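Local coordinates for protein vestitone reductase (Medicago sativa, PDB 2P4H) that catalyses the stereospecific, NADPH-dependent reduction of (3R)-vestitone to the isoflavanol DMI, the penultimate step in making the phytoalexin medicarpin, at residues R221-H226 / R285-N290; L185-I190 / Y247-F252; G8-L13 / T30-D35. All coordinates share one frame; numbering follows the deposited sequence.

Contact 1: residues R221-H226 / R285-N290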
loop_
_atom_site.group_PDB
_atom_site.type_symbol
_atom_site.label_atom_id
_atom_site.label_comp_id
_atom_site.label_asym_id
_atom_site.label_seq_id
_atom_site.Cartn_x
_atom_site.Cartn_y
_atom_site.Cartn_z
ATOM N N ARG A 221 -2.175 4.420 -17.973
ATOM C CA ARG A 221 -3.243 3.518 -17.546
ATOM C C ARG A 221 -2.819 3.117 -16.147
ATOM O O ARG A 221 -1.775 2.493 -15.951
ATOM C CB ARG A 221 -3.410 2.284 -18.434
ATOM C CG ARG A 221 -4.648 1.476 -18.020
ATOM C CD ARG A 221 -4.973 0.376 -19.007
ATOM N NE ARG A 221 -3.913 -0.623 -19.054
ATOM C CZ ARG A 221 -3.689 -1.426 -20.089
ATOM N NH1 ARG A 221 -4.453 -1.348 -21.171
ATOM N NH2 ARG A 221 -2.700 -2.308 -20.042
ATOM N N PHE A 222 -3.643 3.498 -15.178
ATOM C CA PHE A 222 -3.361 3.285 -13.764
ATOM C C PHE A 222 -4.138 2.180 -13.065
ATOM O O PHE A 222 -5.370 2.152 -13.155
ATOM C CB PHE A 222 -3.687 4.564 -12.969
ATOM C CG PHE A 222 -2.953 5.803 -13.414
ATOM C CD1 PHE A 222 -1.950 6.340 -12.617
ATOM C CD2 PHE A 222 -3.306 6.470 -14.585
ATOM C CE1 PHE A 222 -1.309 7.527 -12.970
ATOM C CE2 PHE A 222 -2.666 7.666 -14.947
ATOM C CZ PHE A 222 -1.669 8.188 -14.132
ATOM N N HIS A 223 -3.444 1.272 -12.376
ATOM C CA HIS A 223 -4.169 0.311 -11.550
ATOM C C HIS A 223 -4.285 1.106 -10.238
ATOM O O HIS A 223 -3.318 1.743 -9.797
ATOM C CB HIS A 223 -3.454 -1.055 -11.379
ATOM C CG HIS A 223 -1.955 -1.014 -11.356
ATOM N ND1 HIS A 223 -1.197 -1.927 -12.060
ATOM C CD2 HIS A 223 -1.077 -0.282 -10.628
ATOM C CE1 HIS A 223 0.080 -1.763 -11.763
ATOM N NE2 HIS A 223 0.180 -0.770 -10.897
ATOM N N MET A 224 -5.475 1.110 -9.640
ATOM C CA MET A 224 -5.722 1.918 -8.444
ATOM C C MET A 224 -6.630 1.274 -7.401
ATOM O O MET A 224 -7.341 0.309 -7.689
ATOM C CB MET A 224 -6.357 3.252 -8.871
ATOM C CG MET A 224 -5.699 3.926 -10.079
ATOM S SD MET A 224 -6.519 5.460 -10.579
ATOM C CE MET A 224 -5.893 6.564 -9.323
ATOM N N VAL A 225 -6.604 1.837 -6.193
ATOM C CA VAL A 225 -7.442 1.380 -5.083
ATOM C C VAL A 225 -7.633 2.538 -4.103
ATOM O O VAL A 225 -6.766 3.400 -3.980
ATOM C CB VAL A 225 -6.803 0.172 -4.329
ATOM C CG1 VAL A 225 -5.522 0.599 -3.621
ATOM C CG2 VAL A 225 -7.799 -0.410 -3.333
ATOM N N HIS A 226 -8.779 2.563 -3.430
ATOM C CA HIS A 226 -9.067 3.601 -2.442
ATOM C C HIS A 226 -8.337 3.200 -1.159
ATOM O O HIS A 226 -8.429 2.052 -0.719
ATOM C CB HIS A 226 -10.577 3.680 -2.186
ATOM C CG HIS A 226 -10.995 4.876 -1.387
ATOM N ND1 HIS A 226 -10.569 5.098 -0.096
ATOM C CD2 HIS A 226 -11.806 5.916 -1.701
ATOM C CE1 HIS A 226 -11.099 6.223 0.352
ATOM N NE2 HIS A 226 -11.853 6.738 -0.602
ATOM N N ARG A 285 1.260 1.859 -19.957
ATOM C CA ARG A 285 -0.089 1.345 -19.742
ATOM C C ARG A 285 0.068 0.175 -18.777
ATOM O O ARG A 285 0.402 -0.937 -19.189
ATOM C CB ARG A 285 -0.694 0.858 -21.064
ATOM C CG ARG A 285 -0.837 1.935 -22.139
ATOM C CD ARG A 285 -2.089 2.785 -21.942
ATOM N NE ARG A 285 -2.166 3.871 -22.918
ATOM C CZ ARG A 285 -3.184 4.722 -23.026
ATOM N NH1 ARG A 285 -4.232 4.621 -22.218
ATOM N NH2 ARG A 285 -3.145 5.688 -23.934
ATOM N N LEU A 286 -0.162 0.427 -17.492
ATOM C CA LEU A 286 -0.007 -0.606 -16.475
ATOM C C LEU A 286 -1.054 -1.702 -16.566
ATOM O O LEU A 286 -2.166 -1.480 -17.035
ATOM C CB LEU A 286 -0.037 0.024 -15.085
ATOM C CG LEU A 286 1.053 1.072 -14.856
ATOM C CD1 LEU A 286 0.852 1.725 -13.500
ATOM C CD2 LEU A 286 2.425 0.419 -14.950
ATOM N N PRO A 287 -0.704 -2.913 -16.110
ATOM C CA PRO A 287 -1.626 -4.046 -16.148
ATOM C C PRO A 287 -2.712 -3.983 -15.089
ATOM O O PRO A 287 -2.543 -3.367 -14.035
ATOM C CB PRO A 287 -0.701 -5.241 -15.935
ATOM C CG PRO A 287 0.328 -4.688 -15.008
ATOM C CD PRO A 287 0.617 -3.325 -15.604
ATOM N N ASP A 288 -3.836 -4.617 -15.393
ATOM C CA ASP A 288 -4.951 -4.708 -14.466
ATOM C C ASP A 288 -4.560 -5.844 -13.514
ATOM O O ASP A 288 -4.254 -6.954 -13.959
ATOM C CB ASP A 288 -6.227 -5.055 -15.247
ATOM C CG ASP A 288 -7.454 -5.214 -14.358
ATOM O OD1 ASP A 288 -7.422 -4.798 -13.182
ATOM O OD2 ASP A 288 -8.469 -5.746 -14.855
ATOM N N LEU A 289 -4.518 -5.560 -12.216
ATOM C CA LEU A 289 -4.175 -6.584 -11.234
ATOM C C LEU A 289 -5.502 -7.190 -10.773
ATOM O O LEU A 289 -6.149 -6.688 -9.851
ATOM C CB LEU A 289 -3.397 -5.962 -10.064
ATOM C CG LEU A 289 -2.221 -5.062 -10.479
ATOM C CD1 LEU A 289 -1.495 -4.562 -9.239
ATOM C CD2 LEU A 289 -1.254 -5.826 -11.378
ATOM N N ASN A 290 -5.899 -8.264 -11.456
ATOM C CA ASN A 290 -7.155 -8.976 -11.208
ATOM C C ASN A 290 -7.360 -9.236 -9.722
ATOM O O ASN A 290 -6.574 -9.933 -9.091
ATOM C CB ASN A 290 -7.143 -10.291 -11.990
ATOM C CG ASN A 290 -8.519 -10.907 -12.136
ATOM O OD1 ASN A 290 -8.706 -11.837 -12.930
ATOM N ND2 ASN A 290 -9.487 -10.406 -11.379
#
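The carbonyl oxygen of Leu286 is gripped side-on by two nitrogens of the Arg221 guanidinium. NE to Leu286 O is the shorter bond at 2.8 Å and the straighter (159° at the hydrogen); NH2 reaches the same oxygen at 3.2 Å. Both donors approach from one face of the Leu286 carbonyl plane, NH2 from well above it, while the oxygen itself lies close to the guanidinium plane. A bend in the Arg221 chain at chi3 (64°) turns NE toward this carbonyl. Over the centre of the guanidinium sits Arg285 CB, 3.8 Å above the plane, and the tip of Arg285 turns elsewhere, into a salt bridge with Glu257. The backbone answers in the other direction: Leu286 N donates to Arg221 O at 3.0 Å.

Two residues on, the His223 ring is held in three ways. ND1 donates to Pro287 O at 2.8 Å, nearly straight (161°) and lying in both the carbonyl and the ring plane. Leu286 CD1 covers one ring face, 4.0 Å from the centroid, and Leu289 CD1 the opposite face at 4.1 Å, two CH-pi contacts that sandwich the imidazole. The edge bond fixes the ring's rotation; a carbonyl can only accept, so ND1 is the donor.

Arg221 and Arg285 form a parallel beta bridge; after the Leu286 backbone bond the links are made by the Arg221 and His223 side chains. Strand 284-285 thus pairs in parallel with 219-226, in the mixed sheet that also holds 189-191 and 252-255, beside the parallel Rossmann sheet.

Contact 2: residues L185-I190 / Y247-F252; sequences LILPFI and YNCSPF
Ile186 lies against the side-chain oxygen of Asn248 along its whole length: CB is 3.3 Å from Asn248 OD1, CG1 and CG2 flank the same oxygen, and CD1 at the tip is 3.2 Å away. CG1 lies anti to the carbonyl carbon (chi1 -56°) and the chain is extended at chi2 (168°), which together carry CD1 alongside the amide. These are packing contacts; the amide's ND2 instead bonds Asn290 O. Beneath the side chains the backbones are paired in parallel register. Ile186 N donates to Tyr247 O at 2.9 Å (164°), and Cys249 N returns a bond to Ile186 O at 3.0 Å, so Ile186 uses its N-H on Tyr247 in the strand and its C=O on Cys249 just past the strand's end.

Leu185 and Leu187 send their CD2 methyls to Cys249 CB, the Leu187 methyl coming closer at 3.6 Å. At Pro188 there is no N-H to continue the ladder: its CD abuts Cys249 O at 3.1 Å, and that buried oxygen has no partner in the model. Ser250 OG rests against Pro188 CB and CG.

Strand 245-248 is the outermost in the order 3-2-1-4-5-6-7, so this pairing closes one margin of the seven-stranded parallel Rossmann sheet.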
loop_
_atom_site.group_PDB
_atom_site.type_symbol
_atom_site.label_atom_id
_atom_site.label_comp_id
_atom_site.label_asym_id
_atom_site.label_seq_id
_atom_site.Cartn_x
_atom_site.Cartn_y
_atom_site.Cartn_z
ATOM N N LEU A 185 -0.525 -8.247 0.487
ATOM C CA LEU A 185 -1.466 -7.495 -0.330
ATOM C C LEU A 185 -0.702 -6.773 -1.424
ATOM O O LEU A 185 0.161 -5.937 -1.147
ATOM C CB LEU A 185 -2.237 -6.486 0.527
ATOM C CG LEU A 185 -3.347 -7.053 1.420
ATOM C CD1 LEU A 185 -3.783 -6.006 2.432
ATOM C CD2 LEU A 185 -4.526 -7.491 0.562
ATOM N N ILE A 186 -1.006 -7.117 -2.669
ATOM C CA ILE A 186 -0.346 -6.498 -3.810
ATOM C C ILE A 186 -1.134 -5.226 -4.109
ATOM O O ILE A 186 -2.242 -5.273 -4.650
ATOM C CB ILE A 186 -0.352 -7.460 -5.008
ATOM C CG1 ILE A 186 0.294 -8.795 -4.599
ATOM C CG2 ILE A 186 0.404 -6.841 -6.179
ATOM C CD1 ILE A 186 0.096 -9.927 -5.604
ATOM N N LEU A 187 -0.549 -4.088 -3.748
ATOM C CA LEU A 187 -1.211 -2.798 -3.892
ATOM C C LEU A 187 -0.765 -1.947 -5.068
ATOM O O LEU A 187 0.426 -1.785 -5.322
ATOM C CB LEU A 187 -1.038 -2.000 -2.594
ATOM C CG LEU A 187 -1.532 -2.701 -1.325
ATOM C CD1 LEU A 187 -1.120 -1.903 -0.097
ATOM C CD2 LEU A 187 -3.040 -2.856 -1.378
ATOM N N PRO A 188 -1.733 -1.382 -5.801
ATOM C CA PRO A 188 -1.496 -0.524 -6.964
ATOM C C PRO A 188 -1.344 0.914 -6.451
ATOM O O PRO A 188 -0.847 1.126 -5.345
ATOM C CB PRO A 188 -2.765 -0.725 -7.776
ATOM C CG PRO A 188 -3.812 -0.757 -6.697
ATOM C CD PRO A 188 -3.179 -1.617 -5.607
ATOM N N PHE A 189 -1.748 1.901 -7.243
ATOM C CA PHE A 189 -1.677 3.286 -6.779
ATOM C C PHE A 189 -2.748 3.430 -5.697
ATOM O O PHE A 189 -3.935 3.225 -5.964
ATOM C CB PHE A 189 -1.979 4.260 -7.922
ATOM C CG PHE A 189 -0.818 4.506 -8.841
ATOM C CD1 PHE A 189 0.042 5.575 -8.624
ATOM C CD2 PHE A 189 -0.588 3.671 -9.932
ATOM C CE1 PHE A 189 1.118 5.814 -9.482
ATOM C CE2 PHE A 189 0.485 3.901 -10.793
ATOM C CZ PHE A 189 1.337 4.973 -10.567
ATOM N N ILE A 190 -2.325 3.761 -4.479
ATOM C CA ILE A 190 -3.245 3.940 -3.351
ATOM C C ILE A 190 -3.644 5.414 -3.296
ATOM O O ILE A 190 -2.787 6.294 -3.180
ATOM C CB ILE A 190 -2.564 3.527 -2.040
ATOM C CG1 ILE A 190 -2.062 2.082 -2.156
ATOM C CG2 ILE A 190 -3.537 3.667 -0.877
ATOM C CD1 ILE A 190 -1.161 1.669 -1.015
ATOM N N TYR A 247 -2.692 -11.671 -2.279
ATOM C CA TYR A 247 -3.983 -11.152 -2.714
ATOM C C TYR A 247 -3.819 -9.799 -3.387
ATOM O O TYR A 247 -3.313 -8.853 -2.773
ATOM C CB TYR A 247 -4.944 -10.967 -1.534
ATOM C CG TYR A 247 -5.511 -12.243 -0.963
ATOM C CD1 TYR A 247 -6.708 -12.775 -1.442
ATOM C CD2 TYR A 247 -4.842 -12.923 0.049
ATOM C CE1 TYR A 247 -7.224 -13.957 -0.924
ATOM C CE2 TYR A 247 -5.347 -14.111 0.576
ATOM C CZ TYR A 247 -6.538 -14.619 0.082
ATOM O OH TYR A 247 -7.031 -15.802 0.584
ATOM N N ASN A 248 -4.222 -9.710 -4.649
ATOM C CA ASN A 248 -4.203 -8.428 -5.346
ATOM C C ASN A 248 -5.312 -7.621 -4.669
ATOM O O ASN A 248 -6.350 -8.177 -4.301
ATOM C CB ASN A 248 -4.590 -8.579 -6.823
ATOM C CG ASN A 248 -3.426 -8.958 -7.714
ATOM O OD1 ASN A 248 -2.267 -8.696 -7.397
ATOM N ND2 ASN A 248 -3.738 -9.559 -8.860
ATOM N N CYS A 249 -5.098 -6.323 -4.500
ATOM C CA CYS A 249 -6.112 -5.447 -3.903
ATOM C C CYS A 249 -6.101 -4.230 -4.824
ATOM O O CYS A 249 -5.646 -3.140 -4.460
ATOM C CB CYS A 249 -5.709 -5.075 -2.479
ATOM S SG CYS A 249 -6.988 -4.189 -1.578
ATOM N N SER A 250 -6.644 -4.433 -6.018
ATOM C CA SER A 250 -6.611 -3.435 -7.083
ATOM C C SER A 250 -7.907 -3.507 -7.888
ATOM O O SER A 250 -7.926 -4.028 -9.002
ATOM C CB SER A 250 -5.406 -3.786 -7.965
ATOM O OG SER A 250 -5.176 -2.862 -9.000
ATOM N N PRO A 251 -9.001 -2.953 -7.344
ATOM C CA PRO A 251 -10.306 -2.976 -8.013
ATOM C C PRO A 251 -10.485 -2.111 -9.250
ATOM O O PRO A 251 -11.437 -2.307 -10.010
ATOM C CB PRO A 251 -11.260 -2.557 -6.899
ATOM C CG PRO A 251 -10.446 -1.538 -6.160
ATOM C CD PRO A 251 -9.082 -2.214 -6.068
ATOM N N PHE A 252 -9.585 -1.158 -9.460
ATOM C CA PHE A 252 -9.716 -0.256 -10.594
ATOM C C PHE A 252 -8.565 -0.301 -11.590
ATOM O O PHE A 252 -7.404 -0.473 -11.213
ATOM C CB PHE A 252 -9.845 1.201 -10.111
ATOM C CG PHE A 252 -10.771 1.398 -8.936
ATOM C CD1 PHE A 252 -12.040 0.825 -8.914
ATOM C CD2 PHE A 252 -10.383 2.206 -7.869
ATOM C CE1 PHE A 252 -12.912 1.059 -7.843
ATOM C CE2 PHE A 252 -11.246 2.446 -6.799
ATOM C CZ PHE A 252 -12.512 1.872 -6.788
#

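Contact 3: residues G8-L13 / T30-D35; sequences GGTGFL and TTIRAD
Thr30 opens the second segment with its hydroxyl turned to the glycine loop: OG1 stands 3.2 Å from Gly9 CA. The hydrogen bond of this hydroxyl is to Val6 O of the adjacent strand 3-7; against Gly9 CA it only packs. Gly9 CA thus lies directly against the second segment, with Thr30 OG1 and Ile32 CG2 as its neighbours there.

Thr31 O accepts a nearly straight bond from Gly9 N at 3.0 Å, with an N-H...O angle of 178°. Gly8 N donates to a water at 3.0 Å, and the same water is hydrogen-bonded to Thr31 OG1, so it bridges the two segments. Gly8 has positive phi (66°) and begins a type I turn closed by Gly11 N donating to Gly8 O.

Ile32 makes the apolar part. Its CG2 lies 3.7 Å from Thr10 CG2, methyl against methyl, with the two side chains crossing at about a right angle.

Arg33 meets the loop through water rather than directly. Thr10 OG1, placed between its own backbone N and carbonyl carbon (chi1 57°), holds two waters at 2.7 Å each: one accepts from Arg33 N, the other donates to Arg33 O. The hydroxyl is thus tied to both backbone polar groups of Arg33.

Gly11 precedes helix 12-23 as its N-cap residue, completing strand 3-7, turn, helix and strand 27-31. Gly8-Leu13 and Arg33 are predicted to bind NADP(+), and Gly8, Gly11 and Gly14 match the glycines of the TGxxGxxG motif of extended short-chain dehydrogenases; the arrangement is that of the dinucleotide-binding beta-alpha-beta unit of the Rossmann fold.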
loop_
_atom_site.group_PDB
_atom_site.type_symbol
_atom_site.label_atom_id
_atom_site.label_comp_id
_atom_site.label_asym_id
_atom_site.label_seq_id
_atom_site.Cartn_x
_atom_site.Cartn_y
_atom_site.Cartn_z
ATOM N N GLY A 8 5.604 1.549 10.281
ATOM C CA GLY A 8 5.500 2.682 9.374
ATOM C C GLY A 8 4.305 3.556 9.713
ATOM O O GLY A 8 3.618 4.058 8.821
ATOM N N GLY A 9 4.080 3.759 11.007
ATOM C CA GLY A 9 2.945 4.537 11.475
ATOM C C GLY A 9 2.754 5.956 10.975
ATOM O O GLY A 9 1.623 6.445 10.943
ATOM N N THR A 10 3.834 6.635 10.602
ATOM C CA THR A 10 3.697 8.005 10.118
ATOM C C THR A 10 3.616 8.088 8.598
ATOM O O THR A 10 3.501 9.175 8.035
ATOM C CB THR A 10 4.852 8.905 10.609
ATOM O OG1 THR A 10 6.104 8.351 10.199
ATOM C CG2 THR A 10 4.819 9.034 12.129
ATOM N N GLY A 11 3.680 6.940 7.931
ATOM C CA GLY A 11 3.582 6.938 6.484
ATOM C C GLY A 11 2.135 7.101 6.052
ATOM O O GLY A 11 1.222 6.987 6.866
ATOM N N PHE A 12 1.923 7.370 4.769
ATOM C CA PHE A 12 0.579 7.539 4.227
ATOM C C PHE A 12 -0.331 6.349 4.550
ATOM O O PHE A 12 -1.381 6.509 5.178
ATOM C CB PHE A 12 0.683 7.763 2.708
ATOM C CG PHE A 12 -0.614 7.597 1.953
ATOM C CD1 PHE A 12 -1.806 8.145 2.423
ATOM C CD2 PHE A 12 -0.624 6.931 0.731
ATOM C CE1 PHE A 12 -2.986 8.030 1.683
ATOM C CE2 PHE A 12 -1.795 6.814 -0.014
ATOM C CZ PHE A 12 -2.976 7.363 0.460
ATOM N N LEU A 13 0.068 5.153 4.137
ATOM C CA LEU A 13 -0.764 3.982 4.391
ATOM C C LEU A 13 -0.831 3.618 5.872
ATOM O O LEU A 13 -1.913 3.369 6.412
ATOM C CB LEU A 13 -0.254 2.780 3.589
ATOM C CG LEU A 13 -1.112 1.523 3.753
ATOM C CD1 LEU A 13 -2.541 1.804 3.307
ATOM C CD2 LEU A 13 -0.507 0.382 2.949
ATOM N N THR A 30 2.524 1.002 17.460
ATOM C CA THR A 30 3.134 1.388 16.198
ATOM C C THR A 30 4.608 1.738 16.323
ATOM O O THR A 30 5.074 2.186 17.378
ATOM C CB THR A 30 2.376 2.585 15.552
ATOM O OG1 THR A 30 2.853 2.795 14.214
ATOM C CG2 THR A 30 2.594 3.862 16.357
ATOM N N THR A 31 5.336 1.492 15.240
ATOM C CA THR A 31 6.750 1.817 15.144
ATOM C C THR A 31 6.799 2.765 13.949
ATOM O O THR A 31 6.042 2.595 12.987
ATOM C CB THR A 31 7.625 0.559 14.893
ATOM O OG1 THR A 31 7.228 -0.086 13.677
ATOM C CG2 THR A 31 7.482 -0.418 16.044
ATOM N N ILE A 32 7.657 3.775 14.018
ATOM C CA ILE A 32 7.738 4.756 12.943
ATOM C C ILE A 32 9.154 5.030 12.454
ATOM O O ILE A 32 10.134 4.702 13.124
ATOM C CB ILE A 32 7.106 6.097 13.383
ATOM C CG1 ILE A 32 7.924 6.709 14.523
ATOM C CG2 ILE A 32 5.674 5.870 13.852
ATOM C CD1 ILE A 32 7.402 8.047 15.009
ATOM N N ARG A 33 9.243 5.641 11.277
ATOM C CA ARG A 33 10.525 5.983 10.672
ATOM C C ARG A 33 10.928 7.392 11.085
ATOM O O ARG A 33 10.183 8.348 10.866
ATOM C CB ARG A 33 10.424 5.906 9.146
ATOM C CG ARG A 33 11.706 6.279 8.417
ATOM C CD ARG A 33 11.504 6.280 6.909
ATOM N NE ARG A 33 10.551 7.302 6.482
ATOM C CZ ARG A 33 10.748 8.611 6.613
ATOM N NH1 ARG A 33 11.868 9.066 7.160
ATOM N NH2 ARG A 33 9.824 9.468 6.199
ATOM N N ALA A 34 12.106 7.516 11.686
ATOM C CA ALA A 34 12.603 8.814 12.125
ATOM C C ALA A 34 12.847 9.718 10.924
ATOM O O ALA A 34 13.210 9.246 9.845
ATOM C CB ALA A 34 13.889 8.639 12.919
ATOM N N ASP A 35 12.643 11.017 11.113
ATOM C CA ASP A 35 12.840 11.986 10.043
ATOM C C ASP A 35 13.941 12.972 10.416
ATOM O O ASP A 35 14.260 13.145 11.592
ATOM C CB ASP A 35 11.538 12.745 9.775
ATOM C CG ASP A 35 11.636 13.668 8.575
ATOM O OD1 ASP A 35 10.654 14.392 8.301
ATOM O OD2 ASP A 35 12.689 13.668 7.905
HETATM O O HOH W 1 8.370 1.384 11.314
HETATM O O HOH W 2 6.801 5.759 9.691
HETATM O O HOH W 3 8.065 10.084 10.823
#

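In the fold
Contact 2 is the most buried of the three, its centre about 8 Å from that of the chain; contacts 1 and 3 are partly buried, about 13 Å out on opposite sides of that centre. Contacts 2 and 3 belong to the same seven-stranded parallel sheet, and they touch where Leu187 and Ile190 pack on Leu13 and Phe12. Contacts 1 and 2 adjoin through strand 219-226, which pairs in parallel with 189-191 and, separately, antiparallel with 252-255, where Met224 meets Phe252. Chemistry follows place: contact 2 relies on a backbone ladder and apolar contacts, contact 1 adds side-chain donors to one backbone bond, and contact 3 combines a backbone bond and methyl packing with bridging waters.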